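Local coordinates for Lmo2445 protein (Listeria monocytogenes EGD-e, PDB 5HZL) that is a secreted internalin-like leucine-rich-repeat protein that binds calcium ions but whose function is unknown, at residues A[241-245]-A[246-250]; A[150-154]-A[155-159]; A[184-187]-A[188-192]. All coordinates share one frame; numbering follows the deposited sequence.

Contact 1 of 3, residues A[241-245]-A[246-250]; sequences IIKDN and GRTLY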
ATOM      1  N   ILE A 241      -1.805 -27.204  -3.919  1.00 61.80           N
ATOM      2  CA  ILE A 241      -1.049 -28.125  -3.060  1.00 60.64           C
ATOM      3  C   ILE A 241      -1.269 -27.774  -1.591  1.00 58.34           C
ATOM      4  O   ILE A 241      -1.347 -26.605  -1.244  1.00 57.72           O
ATOM      5  CB  ILE A 241       0.492 -28.060  -3.341  1.00 61.75           C
ATOM      6  CG1 ILE A 241       0.863 -28.468  -4.786  1.00 63.57           C
ATOM      7  CG2 ILE A 241       1.283 -28.930  -2.362  1.00 62.62           C
ATOM      8  CD1 ILE A 241       0.502 -27.475  -5.870  1.00 63.28           C
ATOM      9  N   ILE A 242      -1.378 -28.795  -0.740  1.00 59.19           N
ATOM     10  CA  ILE A 242      -1.565 -28.653   0.713  1.00 57.87           C
ATOM     11  C   ILE A 242      -0.324 -29.250   1.377  1.00 57.25           C
ATOM     12  O   ILE A 242       0.014 -30.401   1.132  1.00 60.14           O
ATOM     13  CB  ILE A 242      -2.878 -29.316   1.223  1.00 59.27           C
ATOM     14  CG1 ILE A 242      -4.088 -28.387   1.023  1.00 58.58           C
ATOM     15  CG2 ILE A 242      -2.836 -29.544   2.729  1.00 60.22           C
ATOM     16  CD1 ILE A 242      -4.368 -27.973  -0.401  1.00 59.19           C
ATOM     17  N   LYS A 243       0.348 -28.467   2.212  1.00 56.23           N
ATOM     18  CA  LYS A 243       1.556 -28.923   2.881  1.00 58.11           C
ATOM     19  C   LYS A 243       1.431 -28.803   4.375  1.00 58.11           C
ATOM     20  O   LYS A 243       0.631 -28.022   4.878  1.00 57.29           O
ATOM     21  CB  LYS A 243       2.766 -28.134   2.406  1.00 58.88           C
ATOM     22  CG  LYS A 243       2.903 -28.174   0.905  1.00 61.35           C
ATOM     23  CD  LYS A 243       4.233 -27.667   0.394  1.00 63.85           C
ATOM     24  CE  LYS A 243       4.437 -26.195   0.625  1.00 63.25           C
ATOM     25  NZ  LYS A 243       5.768 -25.848   0.065  1.00 66.05           N
ATOM     26  N   ASP A 244       2.247 -29.589   5.067  1.00 60.09           N
ATOM     27  CA  ASP A 244       2.270 -29.628   6.515  1.00 61.94           C
ATOM     28  C   ASP A 244       3.725 -29.543   6.936  1.00 61.47           C
ATOM     29  O   ASP A 244       4.494 -30.452   6.659  1.00 63.27           O
ATOM     30  CB  ASP A 244       1.647 -30.938   6.987  1.00 66.93           C
ATOM     31  CG  ASP A 244       1.615 -31.070   8.498  1.00 71.03           C
ATOM     32  OD1 ASP A 244       1.490 -30.035   9.195  1.00 72.57           O
ATOM     33  OD2 ASP A 244       1.696 -32.225   8.989  1.00 76.42           O
ATOM     34  N   ASN A 245       4.094 -28.446   7.592  1.00 60.62           N
ATOM     35  CA  ASN A 245       5.465 -28.212   8.037  1.00 62.56           C
ATOM     36  C   ASN A 245       6.455 -28.325   6.873  1.00 63.80           C
ATOM     37  O   ASN A 245       7.532 -28.913   7.006  1.00 66.94           O
ATOM     38  CB  ASN A 245       5.836 -29.145   9.206  1.00 64.69           C
ATOM     39  CG  ASN A 245       5.054 -28.839  10.476  1.00 64.28           C
ATOM     40  OD1 ASN A 245       4.842 -27.675  10.830  1.00 62.50           O
ATOM     41  ND2 ASN A 245       4.648 -29.883  11.190  1.00 65.10           N
ATOM     42  N   GLY A 246       6.060 -27.771   5.727  1.00 61.72           N
ATOM     43  CA  GLY A 246       6.888 -27.779   4.527  1.00 62.82           C
ATOM     44  C   GLY A 246       6.802 -28.969   3.584  1.00 65.15           C
ATOM     45  O   GLY A 246       7.226 -28.843   2.436  1.00 66.21           O
ATOM     46  N   ARG A 247       6.288 -30.116   4.046  1.00 67.03           N
ATOM     47  CA  ARG A 247       6.174 -31.311   3.194  1.00 70.44           C
ATOM     48  C   ARG A 247       4.768 -31.445   2.643  1.00 68.22           C
ATOM     49  O   ARG A 247       3.806 -31.147   3.344  1.00 69.03           O
ATOM     50  CB  ARG A 247       6.527 -32.591   3.957  1.00 74.69           C
ATOM     51  CG  ARG A 247       7.931 -32.648   4.552  1.00 78.80           C
ATOM     52  CD  ARG A 247       9.026 -32.360   3.529  1.00 81.92           C
ATOM     53  NE  ARG A 247      10.348 -32.762   4.019  1.00 84.74           N
ATOM     54  CZ  ARG A 247      10.874 -33.986   3.887  1.00 87.40           C
ATOM     55  NH1 ARG A 247      10.211 -34.978   3.277  1.00 86.76           N
ATOM     56  NH2 ARG A 247      12.087 -34.232   4.375  1.00 91.12           N
ATOM     57  N   THR A 248       4.658 -31.904   1.396  1.00 67.51           N
ATOM     58  CA  THR A 248       3.354 -32.079   0.740  1.00 66.68           C
ATOM     59  C   THR A 248       2.514 -33.124   1.476  1.00 66.42           C
ATOM     60  O   THR A 248       3.030 -34.162   1.873  1.00 67.21           O
ATOM     61  CB  THR A 248       3.518 -32.462  -0.755  1.00 68.03           C
ATOM     62  OG1 THR A 248       4.214 -31.412  -1.441  1.00 67.07           O
ATOM     63  CG2 THR A 248       2.170 -32.670  -1.429  1.00 67.63           C
ATOM     64  N   LEU A 249       1.230 -32.829   1.674  1.00 64.79           N
ATOM     65  CA  LEU A 249       0.320 -33.750   2.366  1.00 66.11           C
ATOM     66  C   LEU A 249      -0.598 -34.384   1.324  1.00 67.23           C
ATOM     67  O   LEU A 249      -0.801 -35.592   1.351  1.00 69.71           O
ATOM     68  CB  LEU A 249      -0.489 -33.025   3.445  1.00 64.33           C
ATOM     69  CG  LEU A 249      -1.277 -33.891   4.435  1.00 65.79           C
ATOM     70  CD1 LEU A 249      -0.329 -34.719   5.291  1.00 68.07           C
ATOM     71  CD2 LEU A 249      -2.152 -33.033   5.339  1.00 64.15           C
ATOM     72  N   TYR A 250      -1.155 -33.564   0.426  1.00 65.51           N
ATOM     73  CA  TYR A 250      -2.019 -34.042  -0.672  1.00 66.50           C
ATOM     74  C   TYR A 250      -2.241 -32.922  -1.698  1.00 66.16           C
ATOM     75  O   TYR A 250      -2.103 -31.744  -1.363  1.00 63.24           O
ATOM     76  CB  TYR A 250      -3.364 -34.613  -0.173  1.00 65.39           C
ATOM     77  CG  TYR A 250      -4.288 -33.625   0.485  1.00 62.42           C
ATOM     78  CD1 TYR A 250      -4.143 -33.292   1.829  1.00 61.54           C
ATOM     79  CD2 TYR A 250      -5.332 -33.038  -0.226  1.00 61.57           C
ATOM     80  CE1 TYR A 250      -5.001 -32.380   2.444  1.00 59.58           C
ATOM     81  CE2 TYR A 250      -6.199 -32.131   0.381  1.00 59.76           C
ATOM     82  CZ  TYR A 250      -6.029 -31.799   1.712  1.00 58.70           C
ATOM     83  OH  TYR A 250      -6.879 -30.887   2.311  1.00 56.27           O
TER

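Contact 2 of 3, residues A[150-154]-A[155-159]; sequences INMEN and AGLSG. With CA (calcium ion), chain E.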
ATOM      1  N   ILE A 150      -1.149   3.934 -10.212  1.00 44.28           N
ATOM      2  CA  ILE A 150      -0.878   3.616  -8.819  1.00 43.46           C
ATOM      3  C   ILE A 150       0.061   2.428  -8.725  1.00 43.00           C
ATOM      4  O   ILE A 150      -0.188   1.375  -9.311  1.00 42.22           O
ATOM      5  CB  ILE A 150      -2.181   3.210  -8.109  1.00 44.62           C
ATOM      6  CG1 ILE A 150      -3.129   4.417  -8.036  1.00 46.11           C
ATOM      7  CG2 ILE A 150      -1.901   2.656  -6.712  1.00 44.00           C
ATOM      8  CD1 ILE A 150      -4.498   4.086  -7.478  1.00 47.33           C
ATOM      9  N   ASN A 151       1.134   2.594  -7.967  1.00 43.00           N
ATOM     10  CA  ASN A 151       2.076   1.517  -7.760  1.00 42.40           C
ATOM     11  C   ASN A 151       2.157   1.239  -6.263  1.00 41.40           C
ATOM     12  O   ASN A 151       2.542   2.127  -5.498  1.00 41.02           O
ATOM     13  CB  ASN A 151       3.427   1.897  -8.344  1.00 42.66           C
ATOM     14  CG  ASN A 151       4.468   0.803  -8.215  1.00 42.30           C
ATOM     15  OD1 ASN A 151       4.227  -0.282  -7.710  1.00 42.41           O
ATOM     16  ND2 ASN A 151       5.645   1.104  -8.676  1.00 43.92           N
HETATM   17  N   MSE A 152       1.764   0.021  -5.867  1.00 40.66           N
HETATM   18  CA  MSE A 152       1.813  -0.428  -4.468  1.00 41.29           C
HETATM   19  C   MSE A 152       2.431  -1.811  -4.427  1.00 39.87           C
HETATM   20  O   MSE A 152       2.022  -2.693  -3.665  1.00 39.33           O
HETATM   21  CB  MSE A 152       0.442  -0.324  -3.804  1.00 43.74           C
HETATM   22  CG  MSE A 152       0.228   1.083  -3.262  1.00 46.54           C
HETATM   23 SE   MSE A 152      -1.474   1.233  -2.269  1.00 51.84          SE
HETATM   24  CE  MSE A 152      -2.722   0.614  -3.661  1.00 49.45           C
ATOM     25  N   GLU A 153       3.462  -1.995  -5.242  1.00 38.72           N
ATOM     26  CA  GLU A 153       4.169  -3.259  -5.286  1.00 38.40           C
ATOM     27  C   GLU A 153       4.925  -3.478  -4.004  1.00 37.04           C
ATOM     28  O   GLU A 153       5.605  -2.579  -3.534  1.00 36.16           O
ATOM     29  CB  GLU A 153       5.196  -3.267  -6.425  1.00 39.49           C
ATOM     30  CG  GLU A 153       6.003  -4.565  -6.564  1.00 40.64           C
ATOM     31  CD  GLU A 153       6.969  -4.546  -7.729  1.00 41.62           C
ATOM     32  OE1 GLU A 153       7.274  -3.467  -8.228  1.00 45.49           O
ATOM     33  OE2 GLU A 153       7.454  -5.599  -8.161  1.00 42.16           O
ATOM     34  N   ASN A 154       4.794  -4.672  -3.439  1.00 36.99           N
ATOM     35  CA  ASN A 154       5.528  -5.049  -2.244  1.00 37.53           C
ATOM     36  C   ASN A 154       5.415  -4.011  -1.109  1.00 37.30           C
ATOM     37  O   ASN A 154       6.395  -3.674  -0.471  1.00 38.62           O
ATOM     38  CB  ASN A 154       6.985  -5.259  -2.689  1.00 37.98           C
ATOM     39  CG  ASN A 154       7.865  -5.872  -1.624  1.00 38.94           C
ATOM     40  OD1 ASN A 154       7.386  -6.493  -0.669  1.00 38.12           O
ATOM     41  ND2 ASN A 154       9.185  -5.708  -1.799  1.00 39.78           N
ATOM     42  N   ALA A 155       4.204  -3.527  -0.866  1.00 36.83           N
ATOM     43  CA  ALA A 155       3.933  -2.499   0.147  1.00 36.98           C
ATOM     44  C   ALA A 155       3.247  -2.991   1.430  1.00 37.13           C
ATOM     45  O   ALA A 155       2.672  -2.182   2.164  1.00 38.18           O
ATOM     46  CB  ALA A 155       3.075  -1.403  -0.498  1.00 36.73           C
ATOM     47  N   GLY A 156       3.282  -4.293   1.693  1.00 37.16           N
ATOM     48  CA  GLY A 156       2.637  -4.852   2.888  1.00 37.42           C
ATOM     49  C   GLY A 156       1.109  -4.831   2.955  1.00 37.26           C
ATOM     50  O   GLY A 156       0.550  -5.034   4.043  1.00 35.33           O
ATOM     51  N   LEU A 157       0.424  -4.598   1.823  1.00 37.93           N
ATOM     52  CA  LEU A 157      -1.057  -4.560   1.837  1.00 39.88           C
ATOM     53  C   LEU A 157      -1.549  -5.909   2.300  1.00 39.86           C
ATOM     54  O   LEU A 157      -1.168  -6.933   1.745  1.00 39.18           O
ATOM     55  CB  LEU A 157      -1.634  -4.219   0.482  1.00 41.82           C
ATOM     56  CG  LEU A 157      -1.340  -2.818  -0.045  1.00 42.82           C
ATOM     57  CD1 LEU A 157      -1.653  -2.741  -1.536  1.00 44.52           C
ATOM     58  CD2 LEU A 157      -2.125  -1.775   0.729  1.00 42.88           C
ATOM     59  N   SER A 158      -2.402  -5.897   3.313  1.00 40.22           N
ATOM     60  CA  SER A 158      -2.848  -7.122   3.918  1.00 40.72           C
ATOM     61  C   SER A 158      -4.331  -7.243   4.151  1.00 41.38           C
ATOM     62  O   SER A 158      -5.058  -6.246   4.237  1.00 41.78           O
ATOM     63  CB  SER A 158      -2.176  -7.209   5.292  1.00 41.41           C
ATOM     64  OG  SER A 158      -0.770  -7.025   5.202  1.00 41.35           O
ATOM     65  N   GLY A 159      -4.753  -8.498   4.283  1.00 41.40           N
ATOM     66  CA  GLY A 159      -6.131  -8.832   4.571  1.00 41.89           C
ATOM     67  C   GLY A 159      -7.047  -8.870   3.380  1.00 41.93           C
ATOM     68  O   GLY A 159      -6.616  -9.076   2.248  1.00 41.46           O
TER
HETATM   69 CA    CA E 404       8.743  -4.545 -10.327  1.00 54.58          CA
HETATM   70  O   HOH W   1       4.612  -6.630   0.701  1.00 27.66           O

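Contact 3 of 3, residues A[184-187]-A[188-192]; sequences SIPE and DIFLS. With CA (calcium ion), chain D.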
ATOM      1  N   SER A 184      -7.723 -11.665  -0.983  1.00 43.56           N
ATOM      2  CA  SER A 184      -8.869 -11.387  -1.797  1.00 45.36           C
ATOM      3  C   SER A 184      -8.417 -10.608  -3.021  1.00 45.65           C
ATOM      4  O   SER A 184      -7.313 -10.061  -3.032  1.00 44.83           O
ATOM      5  CB  SER A 184      -9.791 -10.541  -0.925  1.00 46.43           C
ATOM      6  OG  SER A 184     -10.903 -10.031  -1.625  1.00 49.63           O
ATOM      7  N   ILE A 185      -9.276 -10.553  -4.034  1.00 45.98           N
ATOM      8  CA  ILE A 185      -8.981  -9.846  -5.259  1.00 46.75           C
ATOM      9  C   ILE A 185      -9.950  -8.677  -5.481  1.00 49.12           C
ATOM     10  O   ILE A 185     -11.160  -8.827  -5.254  1.00 50.91           O
ATOM     11  CB  ILE A 185      -9.110 -10.793  -6.481  1.00 47.74           C
ATOM     12  CG1 ILE A 185      -8.179 -12.002  -6.336  1.00 47.65           C
ATOM     13  CG2 ILE A 185      -8.818 -10.066  -7.804  1.00 47.65           C
ATOM     14  CD1 ILE A 185      -8.233 -12.977  -7.504  1.00 48.47           C
ATOM     15  N   PRO A 186      -9.426  -7.504  -5.912  1.00 50.01           N
ATOM     16  CA  PRO A 186     -10.308  -6.388  -6.263  1.00 52.23           C
ATOM     17  C   PRO A 186     -10.853  -6.709  -7.667  1.00 54.61           C
ATOM     18  O   PRO A 186     -10.346  -6.215  -8.668  1.00 54.51           O
ATOM     19  CB  PRO A 186      -9.373  -5.183  -6.267  1.00 50.61           C
ATOM     20  CG  PRO A 186      -8.034  -5.742  -6.562  1.00 49.12           C
ATOM     21  CD  PRO A 186      -8.005  -7.124  -5.996  1.00 48.68           C
ATOM     22  N   GLU A 187     -11.876  -7.556  -7.719  1.00 57.62           N
ATOM     23  CA  GLU A 187     -12.452  -8.001  -8.989  1.00 60.38           C
ATOM     24  C   GLU A 187     -12.957  -6.956  -9.963  1.00 60.04           C
ATOM     25  O   GLU A 187     -12.573  -6.978 -11.128  1.00 60.07           O
ATOM     26  CB  GLU A 187     -13.575  -9.014  -8.763  1.00 64.06           C
ATOM     27  CG  GLU A 187     -13.093 -10.338  -8.213  1.00 65.66           C
ATOM     28  CD  GLU A 187     -14.175 -11.393  -8.213  1.00 69.09           C
ATOM     29  OE1 GLU A 187     -13.807 -12.583  -8.288  1.00 70.14           O
ATOM     30  OE2 GLU A 187     -15.385 -11.045  -8.166  1.00 71.86           O
ATOM     31  N   ASP A 188     -13.822  -6.061  -9.497  1.00 59.43           N
ATOM     32  CA  ASP A 188     -14.404  -5.050 -10.382  1.00 60.12           C
ATOM     33  C   ASP A 188     -13.403  -4.331 -11.278  1.00 59.46           C
ATOM     34  O   ASP A 188     -13.568  -4.324 -12.502  1.00 60.74           O
ATOM     35  CB  ASP A 188     -15.212  -3.999  -9.606  1.00 60.76           C
ATOM     36  CG  ASP A 188     -16.469  -4.560  -8.953  1.00 61.14           C
ATOM     37  OD1 ASP A 188     -16.611  -5.787  -8.797  1.00 61.01           O
ATOM     38  OD2 ASP A 188     -17.328  -3.733  -8.589  1.00 62.52           O
ATOM     39  N   ILE A 189     -12.367  -3.758 -10.668  1.00 57.41           N
ATOM     40  CA  ILE A 189     -11.363  -3.000 -11.411  1.00 57.02           C
ATOM     41  C   ILE A 189     -10.607  -3.855 -12.438  1.00 57.43           C
ATOM     42  O   ILE A 189     -10.363  -3.379 -13.552  1.00 57.38           O
ATOM     43  CB  ILE A 189     -10.406  -2.217 -10.469  1.00 56.28           C
ATOM     44  CG1 ILE A 189      -9.637  -1.127 -11.227  1.00 56.34           C
ATOM     45  CG2 ILE A 189      -9.482  -3.149  -9.702  1.00 55.68           C
ATOM     46  CD1 ILE A 189     -10.524  -0.059 -11.845  1.00 57.92           C
ATOM     47  N   PHE A 190     -10.249  -5.100 -12.099  1.00 57.09           N
ATOM     48  CA  PHE A 190      -9.559  -5.947 -13.077  1.00 58.11           C
ATOM     49  C   PHE A 190     -10.467  -6.401 -14.219  1.00 60.35           C
ATOM     50  O   PHE A 190     -10.002  -6.557 -15.346  1.00 61.22           O
ATOM     51  CB  PHE A 190      -8.880  -7.170 -12.456  1.00 58.20           C
ATOM     52  CG  PHE A 190      -7.764  -6.844 -11.509  1.00 57.58           C
ATOM     53  CD1 PHE A 190      -6.761  -5.945 -11.864  1.00 58.42           C
ATOM     54  CD2 PHE A 190      -7.648  -7.512 -10.313  1.00 57.42           C
ATOM     55  CE1 PHE A 190      -5.718  -5.657 -11.000  1.00 57.93           C
ATOM     56  CE2 PHE A 190      -6.596  -7.236  -9.450  1.00 57.95           C
ATOM     57  CZ  PHE A 190      -5.628  -6.306  -9.792  1.00 57.05           C
ATOM     58  N   LEU A 191     -11.750  -6.600 -13.929  1.00 61.80           N
ATOM     59  CA  LEU A 191     -12.726  -7.037 -14.937  1.00 63.86           C
ATOM     60  C   LEU A 191     -13.340  -5.913 -15.767  1.00 65.22           C
ATOM     61  O   LEU A 191     -13.959  -6.189 -16.792  1.00 67.92           O
ATOM     62  CB  LEU A 191     -13.854  -7.839 -14.281  1.00 64.59           C
ATOM     63  CG  LEU A 191     -13.447  -9.116 -13.544  1.00 63.71           C
ATOM     64  CD1 LEU A 191     -14.687  -9.738 -12.917  1.00 64.43           C
ATOM     65  CD2 LEU A 191     -12.745 -10.105 -14.465  1.00 63.89           C
ATOM     66  N   SER A 192     -13.184  -4.665 -15.336  1.00 64.65           N
ATOM     67  CA  SER A 192     -13.744  -3.523 -16.070  1.00 66.48           C
ATOM     68  C   SER A 192     -13.023  -3.236 -17.382  1.00 67.34           C
ATOM     69  O   SER A 192     -13.567  -2.554 -18.236  1.00 66.89           O
ATOM     70  CB  SER A 192     -13.662  -2.259 -15.217  1.00 66.37           C
ATOM     71  OG  SER A 192     -12.304  -1.936 -14.946  1.00 65.44           O
TER
HETATM   72 CA    CA D 403     -17.298 -12.496  -7.282  1.00 79.75          CA

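Contact 1 of 3, residues A[241-245]-A[246-250]
I242 lies over one face of the Y250 ring, at the base of a tight beta hairpin in the C-terminal domain. I242 CB sits 4.1 Å from the Y250 ring centroid and 17° off the normal, a CH-pi contact. The I242 CG2 methyl reaches the rim of the ring, 3.6 Å from Y250 CE1. The two side chains run side by side on one face of the sheet. The Y250 ring gets there because its CG stands between the backbone N and the carbonyl carbon (chi1 65°). Its hydroxyl is held by the backbone N of E266.

The pairing opposite I242 is a classic beta bulge. L249 and Y250 both face this one residue. I242 O accepts from L249 N at 2.8 Å, and more weakly from Y250 N at 3.4 Å. I242 N in turn donates to Y250 O at 3.1 Å.

A type I' turn from D244 to R247 closes the hairpin. N245 and G246 fill its two central positions, both with positive phi, a pairing well suited to this turn. The polar ends of D244 and N245 point to strand 273-281, where H275 ND1 and L276 N hold them. Beside the turn, the aliphatic part of K243 runs past the other strand. K243 CG lies 3.9 Å from T248 CA, and K243 CD 3.8 Å from G246 O.

Contact 2 of 3, residues A[150-154]-A[155-159]
M152 curls at its far end (chi3 -56°), while L157 CD1 is turned anti to its CA (chi2 165°). The two side chains cross at about a right angle within a leucine-rich-repeat turn. M152 is a selenomethionine. L157 CD1 settles into its curve, 3.9 Å from M152 CB, 4.0 Å from M152 SE and close to CE as well. Both side chains are buried. L157 also packs on I138 and L182, from neighbouring coils.

The backbone leaves strand 149-151 and makes a type II beta turn from M152 to A155. A155, the last residue of the turn, has its CB 3.6 Å from M152 O. N180 from the following coil reaches into the bend. Its amide donates to M152 O and accepts from A155 N. This matches the asparagine ladder of leucine-rich repeats, in which such side chains satisfy buried backbone groups of the neighbouring coil.

On the outer side, N151 OD1 accepts from E153 N at 3.1 Å, an Asx turn. The E153 side chain is extended and leads away from the turn to a calcium ion. Both carboxylate oxygens hold the ion, E153 OE1 at 2.8 Å and E153 OE2 at 2.7 Å. N178 donates to OE2, which should help to orient the carboxylate. A water links N154 OD1, to which it donates, with G156 N, from which it accepts, just past the turn. Further along, S158 belongs to the pocket of a bound glycol ether. S158 OG donates to G156 O at 2.7 Å, from 41° out of the carbonyl plane.

Contact 3 of 3, residues A[184-187]-A[188-192]
P186 is the centre of an inverse gamma turn and the N-cap residue of helix 187-191, so the chain bends sharply just where the helix starts. A weak bond from E187 N to I185 O spans the bend. One turn on, L191 N donates to E187 O at 2.9 Å, the i to i+4 bond of the helix between these residues.

Side chains of the helix fold back on the residues of the bend. F190 reaches from the helix toward the residues before it. Its CG lies anti to its carbonyl carbon (chi1 -64°), and the ring reaches both P186 and I185. P186 CG meets F190 CE2 at 3.6 Å, and the two side chains cross at a slant. I185 CG2 comes to the edge of the phenyl ring, in its plane, 3.8 Å from F190 CD2. Here the two side chains cross at about a right angle. I189 covers another part of the proline, with I189 CG2 4.0 Å from P186 CB. Beyond the segments, F224 packs on I185, F200 on P186 and F231 on F190.

S192 OG donates to I189 O at 2.8 Å. E187 points another way. Beyond CG its chain is extended, and E187 OE2 binds a calcium ion at 2.6 Å. E163 supplies the second protein ligand. D230 brings another carboxylate near E187 OE1. That would be unfavourable between two charged groups, and the nearby cation probably offsets it. The whole is a proline-led helix start next to a calcium site, where the last leucine-rich-repeat coils meet the C-terminal domain.

The three contacts follow one another along the chain. Contacts 2 and 3 belong to the late part of the repeat region, with centres 15 Å apart and nearest atoms about 4 Å apart. Each provides a glutamate for its own calcium ion. Contact 1 stands apart in the C-terminal domain. Its centre is 27 Å from that of contact 2 and 30 Å from that of contact 3, and the Y250 side chain is about 14 Å from a bound calcium. The glycol ether pocket lies nearer the junction. S158 of contact 2 lines it with H181, A205 and T206. I185 N of contact 3 donates to Q227 OE1, which joins it to helix 223-227; D230 lies close to E187.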